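Local coordinates for dTDP-4-dehydrorhamnose 3,5-epimerase (Bacillus anthracis str. Ames, PDB 3RYK), which catalyses the epimerisation of a dTDP-linked 4-keto sugar at carbons 3 and 5 on the route to dTDP-L-rhamnose, at residues V64-V69 with A93-I98; E52-K57 with M155-E160; V170-K175 with P186-K191; K26-N31 with A35-P40. One frame throughout, in Å; residues are numbered along the deposited sequence. Where two conformers were deposited one is given.

Contact 1: residues V64-V69 with A93-I98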
# COMPACT_ATOMS: atom_id res chain seq x y z
N VAL A 64 5.06 17.24 6.29
CA VAL A 64 4.04 16.24 6.55
C VAL A 64 4.71 15.29 7.54
O VAL A 64 5.44 14.37 7.17
CB VAL A 64 3.63 15.52 5.25
CG1 VAL A 64 2.53 14.50 5.52
CG2 VAL A 64 3.16 16.55 4.22
N THR A 65 4.45 15.56 8.82
CA THR A 65 5.00 14.78 9.92
C THR A 65 3.88 14.02 10.62
O THR A 65 3.11 14.60 11.40
CB THR A 65 5.73 15.72 10.88
OG1 THR A 65 6.71 16.47 10.15
CG2 THR A 65 6.42 14.95 12.01
N HIS A 66 3.80 12.73 10.31
CA HIS A 66 2.78 11.85 10.89
C HIS A 66 3.31 10.43 10.97
O HIS A 66 4.06 9.98 10.10
CB HIS A 66 1.53 11.80 10.02
CG HIS A 66 0.95 13.14 9.71
ND1 HIS A 66 0.19 13.85 10.62
CD2 HIS A 66 1.00 13.89 8.59
CE1 HIS A 66 -0.19 14.98 10.07
NE2 HIS A 66 0.29 15.04 8.84
N SER A 67 2.89 9.73 12.01
CA SER A 67 3.29 8.34 12.21
C SER A 67 2.03 7.56 11.90
O SER A 67 1.06 7.59 12.66
CB SER A 67 3.81 8.12 13.62
OG SER A 67 4.96 8.92 13.86
N PHE A 68 2.02 6.90 10.74
CA PHE A 68 0.85 6.12 10.30
C PHE A 68 0.80 4.76 10.98
O PHE A 68 1.80 4.07 11.07
CB PHE A 68 0.77 6.04 8.79
CG PHE A 68 0.54 7.38 8.14
CD1 PHE A 68 -0.75 7.86 7.98
CD2 PHE A 68 1.59 8.17 7.71
CE1 PHE A 68 -0.99 9.08 7.41
CE2 PHE A 68 1.35 9.40 7.13
CZ PHE A 68 0.07 9.86 6.97
N VAL A 69 -0.40 4.39 11.43
CA VAL A 69 -0.62 3.12 12.14
C VAL A 69 -1.47 2.07 11.44
O VAL A 69 -1.45 0.91 11.82
CB VAL A 69 -1.29 3.40 13.53
CG1 VAL A 69 -0.40 4.29 14.36
CG2 VAL A 69 -2.64 4.06 13.35
N ALA A 93 -9.57 11.96 15.66
CA ALA A 93 -9.49 12.50 14.30
C ALA A 93 -8.33 11.81 13.59
O ALA A 93 -7.31 11.49 14.22
CB ALA A 93 -9.30 14.02 14.31
N GLN A 94 -8.50 11.58 12.29
CA GLN A 94 -7.48 10.92 11.46
C GLN A 94 -6.90 11.73 10.31
O GLN A 94 -7.64 12.37 9.56
CB GLN A 94 -8.11 9.69 10.80
CG GLN A 94 -8.50 8.52 11.69
CD GLN A 94 -9.35 7.51 10.94
OE1 GLN A 94 -10.30 7.89 10.25
NE2 GLN A 94 -9.05 6.23 11.10
N THR A 95 -5.58 11.70 10.19
CA THR A 95 -4.89 12.34 9.09
C THR A 95 -4.90 11.16 8.13
O THR A 95 -4.67 10.02 8.56
CB THR A 95 -3.42 12.63 9.40
OG1 THR A 95 -3.32 13.45 10.56
CG2 THR A 95 -2.74 13.30 8.22
N LYS A 96 -5.20 11.40 6.86
CA LYS A 96 -5.22 10.33 5.87
C LYS A 96 -4.26 10.66 4.74
O LYS A 96 -3.94 11.82 4.54
CB LYS A 96 -6.62 10.14 5.31
CG LYS A 96 -7.66 9.80 6.36
CD LYS A 96 -9.01 9.58 5.73
CE LYS A 96 -10.06 9.28 6.78
NZ LYS A 96 -11.38 9.04 6.14
N LEU A 97 -3.82 9.63 4.01
CA LEU A 97 -2.89 9.77 2.86
C LEU A 97 -3.41 8.72 1.90
O LEU A 97 -3.22 7.53 2.11
CB LEU A 97 -1.45 9.55 3.30
CG LEU A 97 -0.31 9.76 2.30
CD1 LEU A 97 -0.28 11.19 1.79
CD2 LEU A 97 0.96 9.44 3.04
N ILE A 98 -4.05 9.18 0.84
CA ILE A 98 -4.68 8.32 -0.13
C ILE A 98 -4.06 8.23 -1.51
O ILE A 98 -3.57 9.22 -2.03
CB ILE A 98 -6.13 8.82 -0.38
CG1 ILE A 98 -6.98 8.89 0.91
CG2 ILE A 98 -6.85 7.93 -1.40
CD1 ILE A 98 -7.00 10.22 1.62
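The methyl CG2 of T95 sits squarely over one face of the H66 imidazole, 3.6 Å from the ring centroid and only 12° off its normal, a well-formed CH-pi contact. With OG1 beside its backbone N (chi1 -58°), T95 sends CG2 toward the middle of the ring, while OG1 stays near its rim at 3.5 Å from H66 CE1. Threonine suits the place because one branch is apolar and the other can serve a polar neighbour. Two residues on, F68 makes the second patch: its CZ lies 4.0 Å from L97 CB, and the same end of the ring meets the leucine methyl CD2 at 4.1 Å from CZ. At the ring edge, F68 CE1 comes within 4.0 Å of T95 O.

No hydrogen bond joins the two segments; polar bonds to residues around them help to set their positions. D159 accepts a bond from T95 N and also touches H66, L97 is paired through its backbone with K157, and K157 packs on F68. The irregular segment 64-69 thus runs from helix 56-61 to strand 70-76 across one end of strand 96-100, which is itself flanked by strands 152-158 and 134-137.

Contact 2: residues E52-K57 with M155-E160. With TYD (thymidine-5'-diphosphate), chain D.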
# COMPACT_ATOMS: atom_id res chain seq x y z
N GLU A 52 9.05 4.39 -4.52
CA GLU A 52 8.95 4.40 -3.06
C GLU A 52 7.64 5.18 -2.97
O GLU A 52 7.61 6.39 -3.22
CB GLU A 52 10.09 5.12 -2.34
CG GLU A 52 11.49 4.50 -2.47
CD GLU A 52 12.57 5.26 -1.69
OE1 GLU A 52 12.23 6.23 -0.95
OE2 GLU A 52 13.76 4.89 -1.82
N SER A 53 6.55 4.49 -2.65
CA SER A 53 5.25 5.15 -2.56
C SER A 53 5.08 5.88 -1.22
O SER A 53 4.14 6.63 -1.03
CB SER A 53 4.10 4.17 -2.81
OG SER A 53 4.06 3.13 -1.87
N TYR A 54 6.01 5.64 -0.30
CA TYR A 54 6.01 6.28 1.01
C TYR A 54 7.39 6.23 1.63
O TYR A 54 8.03 5.18 1.66
CB TYR A 54 5.00 5.62 1.98
CG TYR A 54 5.10 6.12 3.43
CD1 TYR A 54 4.50 7.31 3.83
CD2 TYR A 54 5.78 5.38 4.40
CE1 TYR A 54 4.59 7.76 5.15
CE2 TYR A 54 5.87 5.82 5.72
CZ TYR A 54 5.28 7.01 6.09
OH TYR A 54 5.38 7.44 7.41
N ASN A 55 7.83 7.38 2.11
CA ASN A 55 9.11 7.54 2.77
C ASN A 55 8.86 8.57 3.85
O ASN A 55 8.68 9.76 3.56
CB ASN A 55 10.22 7.92 1.80
CG ASN A 55 11.56 8.11 2.50
OD1 ASN A 55 11.63 8.59 3.64
ND2 ASN A 55 12.64 7.79 1.79
N LYS A 56 8.84 8.10 5.10
CA LYS A 56 8.57 8.93 6.28
C LYS A 56 9.44 10.18 6.37
O LYS A 56 8.93 11.30 6.42
CB LYS A 56 8.66 8.07 7.55
CG LYS A 56 8.20 8.74 8.84
CD LYS A 56 8.15 7.75 9.99
CE LYS A 56 7.57 8.39 11.27
NZ LYS A 56 7.43 7.38 12.36
N LYS A 57 10.76 9.97 6.35
CA LYS A 57 11.74 11.06 6.42
C LYS A 57 11.59 12.07 5.26
O LYS A 57 11.87 13.26 5.44
CB LYS A 57 13.13 10.45 6.47
CG LYS A 57 14.30 11.40 6.47
CD LYS A 57 15.61 10.60 6.58
CE LYS A 57 15.84 9.61 5.44
NZ LYS A 57 15.84 10.27 4.10
N MET A 155 -6.11 2.85 -1.71
CA MET A 155 -5.39 2.51 -0.50
C MET A 155 -5.14 3.80 0.24
O MET A 155 -4.85 4.83 -0.37
CB MET A 155 -4.04 1.87 -0.83
CG MET A 155 -3.21 1.55 0.39
SD MET A 155 -1.55 0.96 0.02
CE MET A 155 -1.88 -0.56 -0.85
N TYR A 156 -5.29 3.77 1.56
CA TYR A 156 -5.03 4.97 2.33
C TYR A 156 -4.61 4.66 3.74
O TYR A 156 -5.13 3.74 4.36
CB TYR A 156 -6.16 5.98 2.27
CG TYR A 156 -7.46 5.59 2.92
CD1 TYR A 156 -7.78 6.05 4.19
CD2 TYR A 156 -8.38 4.80 2.24
CE1 TYR A 156 -8.99 5.70 4.79
CE2 TYR A 156 -9.57 4.46 2.82
CZ TYR A 156 -9.86 4.92 4.09
OH TYR A 156 -11.06 4.56 4.66
N LYS A 157 -3.63 5.43 4.21
CA LYS A 157 -3.08 5.29 5.54
C LYS A 157 -3.79 6.26 6.47
O LYS A 157 -4.30 7.28 6.03
CB LYS A 157 -1.60 5.63 5.53
CG LYS A 157 -0.73 4.82 4.61
CD LYS A 157 0.69 5.39 4.63
CE LYS A 157 1.63 4.51 3.82
NZ LYS A 157 1.56 3.06 4.15
N VAL A 158 -3.82 5.92 7.75
CA VAL A 158 -4.43 6.78 8.77
C VAL A 158 -3.50 6.79 9.98
O VAL A 158 -2.90 5.77 10.30
CB VAL A 158 -5.87 6.32 9.17
CG1 VAL A 158 -6.78 6.27 7.94
CG2 VAL A 158 -5.84 4.99 9.89
N ASP A 159 -3.37 7.93 10.66
CA ASP A 159 -2.48 8.04 11.83
C ASP A 159 -3.16 7.80 13.17
O ASP A 159 -2.54 8.00 14.23
CB ASP A 159 -1.73 9.38 11.88
CG ASP A 159 -2.65 10.57 12.10
OD1 ASP A 159 -2.13 11.63 12.53
OD2 ASP A 159 -3.87 10.46 11.87
N GLU A 160 -4.43 7.40 13.12
CA GLU A 160 -5.23 7.08 14.31
C GLU A 160 -6.10 5.88 13.94
O GLU A 160 -6.69 5.84 12.87
CB GLU A 160 -6.06 8.28 14.76
CG GLU A 160 -6.99 8.06 15.99
CD GLU A 160 -6.27 7.64 17.29
OE1 GLU A 160 -6.56 8.27 18.33
OE2 GLU A 160 -5.40 6.73 17.28
PA TYD D . 16.55 -2.24 -8.58
O1A TYD D . 17.72 -2.47 -7.65
O2A TYD D . 15.41 -3.24 -8.61
O3A TYD D . 17.15 -2.08 -10.06
PB TYD D . 16.99 -3.15 -11.26
O1B TYD D . 15.64 -2.83 -11.86
O2B TYD D . 18.15 -2.78 -12.16
O3B TYD D . 17.12 -4.51 -10.60
O5' TYD D . 15.92 -0.80 -8.23
C5' TYD D . 15.47 0.13 -9.23
C4' TYD D . 15.81 1.55 -8.78
O4' TYD D . 15.04 1.84 -7.61
C3' TYD D . 17.27 1.73 -8.40
O3' TYD D . 17.86 2.73 -9.24
C2' TYD D . 17.30 2.15 -6.94
C1' TYD D . 15.84 2.47 -6.61
N1 TYD D . 15.40 2.00 -5.28
C2 TYD D . 14.92 2.88 -4.38
O2 TYD D . 14.83 4.21 -4.67
N3 TYD D . 14.50 2.49 -3.15
C4 TYD D . 14.54 1.19 -2.79
O4 TYD D . 14.10 0.82 -1.56
C5 TYD D . 15.07 0.21 -3.77
C5M TYD D . 15.17 -1.26 -3.48
C6 TYD D . 15.48 0.69 -5.00
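K157 meets the aromatic face of Y54 with a methylene rather than with its charge. CE lies 4.2 Å from the centroid of the Y54 ring, 26° off the normal, and is nearest to Y54 CG at 3.8 Å. The ammonium is farther off, with NZ 5.1 Å from the same centroid, so any cation-pi attraction is weak at most. A bend at the last torsion (chi4 -49°) of an otherwise extended chain turns NZ aside, and it forms salt bridges with D71 of its own chain and with D71 of the second subunit. The K157 ammonium of that subunit also lies close by. A lysine fits here because its long apolar stem can line a buried tyrosine while its tip joins a charged cluster at the interface.

On the other flank of the segment 52-57, E52 reaches the nucleotide. Its OE2 accepts the N3-H of the thymine of thymidine diphosphate at 2.8 Å, and its OE1 takes an N-H from N55 ND2 at 3.2 Å, almost straight at 169° and on the syn side of the carboxylate. N55 is in turn the N-cap of helix 56-61, its OD1 bonding V58 N, so N55 links the start of the helix to the base-binding glutamate and probably steadies it.

E52 and Y54 also pair with a strand of the second subunit, and S189 of that subunit bonds the same nucleotide. The two D71 carboxylates probably offset the nearby lysine charges, while a carboxylate facing N3 would be expected to favour a pyrimidine that carries a hydrogen there, as thymine does.

Contact 3: residues V170-K175 with P186-K191. With POP (pyrophosphate 2-), chain C.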
# COMPACT_ATOMS: atom_id res chain seq x y z
N VAL A 170 -20.46 13.29 5.99
CA VAL A 170 -21.31 14.30 5.37
C VAL A 170 -21.92 13.68 4.10
O VAL A 170 -21.22 13.14 3.24
CB VAL A 170 -20.53 15.58 5.02
CG1 VAL A 170 -21.44 16.58 4.33
CG2 VAL A 170 -19.91 16.19 6.28
N LEU A 171 -23.24 13.76 3.98
CA LEU A 171 -23.97 13.19 2.82
C LEU A 171 -23.36 13.72 1.53
O LEU A 171 -23.20 14.94 1.37
CB LEU A 171 -25.48 13.50 2.91
CG LEU A 171 -26.43 12.79 1.94
CD1 LEU A 171 -26.36 11.26 2.11
CD2 LEU A 171 -27.87 13.28 2.16
N TRP A 172 -23.07 12.79 0.62
CA TRP A 172 -22.44 13.11 -0.67
C TRP A 172 -23.07 14.28 -1.43
O TRP A 172 -22.34 15.13 -1.94
CB TRP A 172 -22.44 11.87 -1.59
CG TRP A 172 -23.79 11.52 -2.10
CD1 TRP A 172 -24.81 10.90 -1.42
CD2 TRP A 172 -24.28 11.74 -3.42
NE1 TRP A 172 -25.90 10.75 -2.25
CE2 TRP A 172 -25.60 11.27 -3.48
CE3 TRP A 172 -23.72 12.32 -4.57
CZ2 TRP A 172 -26.37 11.33 -4.64
CZ3 TRP A 172 -24.49 12.39 -5.72
CH2 TRP A 172 -25.81 11.91 -5.75
N ASN A 173 -24.40 14.35 -1.50
CA ASN A 173 -25.07 15.41 -2.25
C ASN A 173 -25.54 16.66 -1.47
O ASN A 173 -26.39 17.41 -1.95
CB ASN A 173 -26.21 14.84 -3.06
CG ASN A 173 -27.31 14.25 -2.19
OD1 ASN A 173 -27.25 14.35 -0.97
ND2 ASN A 173 -28.31 13.67 -2.82
N ASP A 174 -24.99 16.89 -0.29
CA ASP A 174 -25.35 18.06 0.50
C ASP A 174 -25.42 19.26 -0.45
O ASP A 174 -24.45 19.55 -1.17
CB ASP A 174 -24.28 18.35 1.53
CG ASP A 174 -24.62 19.55 2.37
OD1 ASP A 174 -25.42 19.43 3.33
OD2 ASP A 174 -24.04 20.61 2.13
N LYS A 175 -26.56 19.95 -0.50
CA LYS A 175 -26.71 21.12 -1.40
C LYS A 175 -25.88 22.34 -1.04
O LYS A 175 -25.74 23.24 -1.88
CB LYS A 175 -28.17 21.56 -1.50
CG LYS A 175 -29.10 20.57 -2.14
CD LYS A 175 -30.52 21.12 -2.30
CE LYS A 175 -31.16 21.54 -0.98
NZ LYS A 175 -32.54 22.03 -1.16
N PRO A 186 -25.23 7.56 -7.90
CA PRO A 186 -24.11 6.82 -7.32
C PRO A 186 -24.44 5.53 -6.61
O PRO A 186 -25.53 5.41 -6.02
CB PRO A 186 -23.52 7.80 -6.31
CG PRO A 186 -24.54 8.82 -6.08
CD PRO A 186 -25.39 8.90 -7.30
N ILE A 187 -23.51 4.58 -6.69
CA ILE A 187 -23.65 3.30 -6.00
C ILE A 187 -23.18 3.66 -4.58
O ILE A 187 -22.04 4.03 -4.38
CB ILE A 187 -22.84 2.19 -6.67
CG1 ILE A 187 -23.44 1.93 -8.06
CG2 ILE A 187 -22.85 0.91 -5.81
CD1 ILE A 187 -22.55 1.21 -9.01
N LEU A 188 -24.09 3.62 -3.62
CA LEU A 188 -23.79 3.96 -2.24
C LEU A 188 -24.32 2.90 -1.31
O LEU A 188 -25.31 2.25 -1.63
CB LEU A 188 -24.56 5.24 -1.89
CG LEU A 188 -24.21 6.52 -2.65
CD1 LEU A 188 -25.29 7.59 -2.59
CD2 LEU A 188 -22.89 6.99 -2.10
N SER A 189 -23.68 2.73 -0.16
CA SER A 189 -24.16 1.77 0.82
C SER A 189 -25.30 2.50 1.53
O SER A 189 -25.36 3.74 1.52
CB SER A 189 -23.07 1.35 1.80
OG SER A 189 -22.62 2.46 2.55
N ASP A 190 -26.20 1.74 2.14
CA ASP A 190 -27.32 2.36 2.87
C ASP A 190 -26.80 3.31 3.95
O ASP A 190 -27.37 4.39 4.16
CB ASP A 190 -28.24 1.31 3.49
CG ASP A 190 -29.03 0.53 2.45
OD1 ASP A 190 -29.00 0.89 1.26
OD2 ASP A 190 -29.72 -0.42 2.85
N LYS A 191 -25.71 2.91 4.60
CA LYS A 191 -25.07 3.71 5.65
C LYS A 191 -24.61 5.04 5.08
O LYS A 191 -24.70 6.07 5.72
CB LYS A 191 -23.82 3.01 6.15
CG LYS A 191 -24.01 1.63 6.74
CD LYS A 191 -22.66 1.01 7.08
CE LYS A 191 -21.85 1.83 8.07
NZ LYS A 191 -20.57 1.19 8.39
P1 POP C . -17.44 1.80 6.16
O1 POP C . -16.81 0.61 6.85
O2 POP C . -17.34 2.99 7.09
O3 POP C . -16.72 2.09 4.86
O POP C . -19.01 1.49 5.91
P2 POP C . -19.72 1.13 4.50
O4 POP C . -20.45 2.36 4.02
O5 POP C . -20.72 0.02 4.73
O6 POP C . -18.75 0.66 3.44
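P186 and L188 together cover one face of the W172 indole, which makes the tight half of this contact. P186 CG stands 3.4 Å from the centroid of the six-membered ring, 14° off its normal, and the rigid, puckered proline ring presents both CG and CD to the indole. L188 CD1 lies over the five-membered part of the same face, 3.5 Å from W172 CD1. With chi1 at 71°, CG of W172 is placed between the backbone N and the carbonyl carbon, which turns the large ring toward 186-191. The opposite face is covered by N173 CB, and I82 of strand 82-88 packs against all three apolar residues.

The far end of 186-191 is far more open. D190 and K191 are exposed, and here the segment meets pyrophosphate instead of W172. S189 OG donates to O4 of the pyrophosphate at 2.6 Å, and K191 NZ donates to its bridging atom O at 2.9 Å. S189 is also the N-cap of the short helix, its OG accepting from D192 N. One hydroxyl therefore serves both helix and anion. Since S189 of the second subunit bonds thymidine diphosphate, the pyrophosphate is consistent with the phosphate end of an equivalent nucleotide site.

Contact 4: residues K26-N31 with A35-P40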
# COMPACT_ATOMS: atom_id res chain seq x y z
N LYS A 26 7.48 14.75 -4.48
CA LYS A 26 7.29 16.21 -4.55
C LYS A 26 5.82 16.65 -4.42
O LYS A 26 4.90 15.88 -4.70
CB LYS A 26 7.94 16.76 -5.82
CG LYS A 26 9.46 16.56 -5.85
CD LYS A 26 10.09 17.04 -7.14
CE LYS A 26 9.57 16.26 -8.34
NZ LYS A 26 10.16 16.72 -9.63
N VAL A 27 5.63 17.91 -4.02
CA VAL A 27 4.30 18.51 -3.80
C VAL A 27 3.77 19.15 -5.08
O VAL A 27 4.39 20.05 -5.67
CB VAL A 27 4.32 19.59 -2.68
CG1 VAL A 27 2.94 20.25 -2.53
CG2 VAL A 27 4.76 19.00 -1.34
N ILE A 28 2.61 18.68 -5.55
CA ILE A 28 1.99 19.20 -6.76
C ILE A 28 1.29 20.52 -6.45
O ILE A 28 1.39 21.49 -7.20
CB ILE A 28 1.03 18.17 -7.38
CG1 ILE A 28 1.84 17.11 -8.14
CG2 ILE A 28 0.02 18.85 -8.30
CD1 ILE A 28 1.24 15.76 -8.14
N GLU A 29 0.57 20.55 -5.32
CA GLU A 29 -0.13 21.76 -4.89
C GLU A 29 -0.56 21.59 -3.44
O GLU A 29 -0.70 20.46 -2.95
CB GLU A 29 -1.37 22.03 -5.74
CG GLU A 29 -2.43 20.93 -5.67
CD GLU A 29 -3.70 21.24 -6.46
OE1 GLU A 29 -3.80 22.30 -7.10
OE2 GLU A 29 -4.62 20.40 -6.41
N THR A 30 -0.74 22.72 -2.77
CA THR A 30 -1.16 22.75 -1.40
C THR A 30 -2.42 23.61 -1.38
O THR A 30 -2.48 24.67 -2.01
CB THR A 30 -0.11 23.39 -0.46
OG1 THR A 30 1.13 22.68 -0.54
CG2 THR A 30 -0.61 23.38 0.99
N ASN A 31 -3.45 23.12 -0.69
CA ASN A 31 -4.70 23.85 -0.58
C ASN A 31 -5.20 23.80 0.86
O ASN A 31 -4.91 22.89 1.62
CB ASN A 31 -5.81 23.34 -1.52
CG ASN A 31 -5.44 23.44 -3.00
OD1 ASN A 31 -4.60 22.71 -3.50
ND2 ASN A 31 -6.17 24.29 -3.72
N ALA A 35 -3.65 20.71 3.11
CA ALA A 35 -3.93 19.61 2.16
C ALA A 35 -2.85 19.62 1.09
O ALA A 35 -2.56 20.65 0.51
CB ALA A 35 -5.31 19.74 1.55
N LYS A 36 -2.29 18.46 0.78
CA LYS A 36 -1.21 18.37 -0.21
C LYS A 36 -1.38 17.27 -1.23
O LYS A 36 -1.61 16.13 -0.86
CB LYS A 36 0.11 18.15 0.56
CG LYS A 36 0.50 19.31 1.48
CD LYS A 36 1.66 18.94 2.39
CE LYS A 36 2.08 20.07 3.32
NZ LYS A 36 2.62 21.24 2.55
N LEU A 37 -1.30 17.64 -2.50
CA LEU A 37 -1.40 16.68 -3.61
C LEU A 37 0.07 16.37 -3.86
O LEU A 37 0.84 17.28 -4.14
CB LEU A 37 -2.06 17.27 -4.85
CG LEU A 37 -2.23 16.31 -6.02
CD1 LEU A 37 -3.13 15.12 -5.66
CD2 LEU A 37 -2.81 17.07 -7.21
N LEU A 38 0.44 15.10 -3.76
CA LEU A 38 1.83 14.66 -3.91
C LEU A 38 2.09 13.70 -5.06
O LEU A 38 1.19 12.98 -5.50
CB LEU A 38 2.21 13.92 -2.63
CG LEU A 38 2.03 14.65 -1.28
CD1 LEU A 38 2.39 13.72 -0.09
CD2 LEU A 38 2.85 15.91 -1.25
N GLU A 39 3.33 13.67 -5.54
CA GLU A 39 3.72 12.75 -6.63
C GLU A 39 5.05 12.09 -6.31
O GLU A 39 6.06 12.77 -6.08
CB GLU A 39 3.82 13.44 -7.99
CG GLU A 39 4.14 12.45 -9.09
CD GLU A 39 4.26 13.07 -10.48
OE1 GLU A 39 4.25 12.29 -11.45
OE2 GLU A 39 4.38 14.31 -10.62
N PRO A 40 5.07 10.75 -6.32
CA PRO A 40 6.29 10.01 -6.04
C PRO A 40 7.16 9.94 -7.29
O PRO A 40 6.64 9.95 -8.41
CB PRO A 40 5.76 8.62 -5.72
CG PRO A 40 4.60 8.48 -6.65
CD PRO A 40 3.96 9.83 -6.66
O HOH W 1 -4.26 20.15 -2.15
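K26-N31 and A35-P40 face each other as the arms of a beta hairpin in the jelly-roll-like fold, interrupted by a classic beta bulge in which I28 and E29 both lie opposite L37. The backbone bonds show the break. K26 with E39 and N31 with A35 are ordinary hydrogen-bonded antiparallel pairs, but L37 O serves two donors, I28 N at 2.7 Å and E29 N in a weak bond of 3.5 Å. L37 N returns a bond to E29 O at 2.9 Å, and from there the register has moved by one.

The apolar contacts fall into two groups. V27 CG2 touches L38 CD2 at 3.6 Å on the face that also carries T30 and K36. The bulge turns I28 toward the other strand, where its two branches part: CG2, anti to the backbone N, meets L37 CD2 at 3.5 Å, and CD1 reaches E39 CB at 3.5 Å. Branched I28 is well suited to spanning both neighbours. L37 packs also on L127 of strand 122-128.

Among the polar side chains, E29 brings its CG against L37 CB and forms a salt bridge with R123, while T30 and K36 lie side by side. Near the turn a water donates to N31 OD1 at 2.9 Å and, weakly, to A35 O at 3.2 Å.

From the N terminus, contact 4 closes first, folding the chain back on itself across a three-residue turn. Strand 35-45 then leads into strand 48-55, its sheet neighbour, where contact 2 opens a loop of 97 residues. Contact 1 is nested inside that loop and closes a shorter one of 23. The two meet where strands 96-100 and 152-158 adjoin, while V64 packs on K36 of contact 4. All three thus reach the larger sheet. Contact 3 follows in series, closing ten residues on the opposite side of the chain's centre, against strand 82-88 of the other sheet, with its centre about 27 Å from that of contact 2.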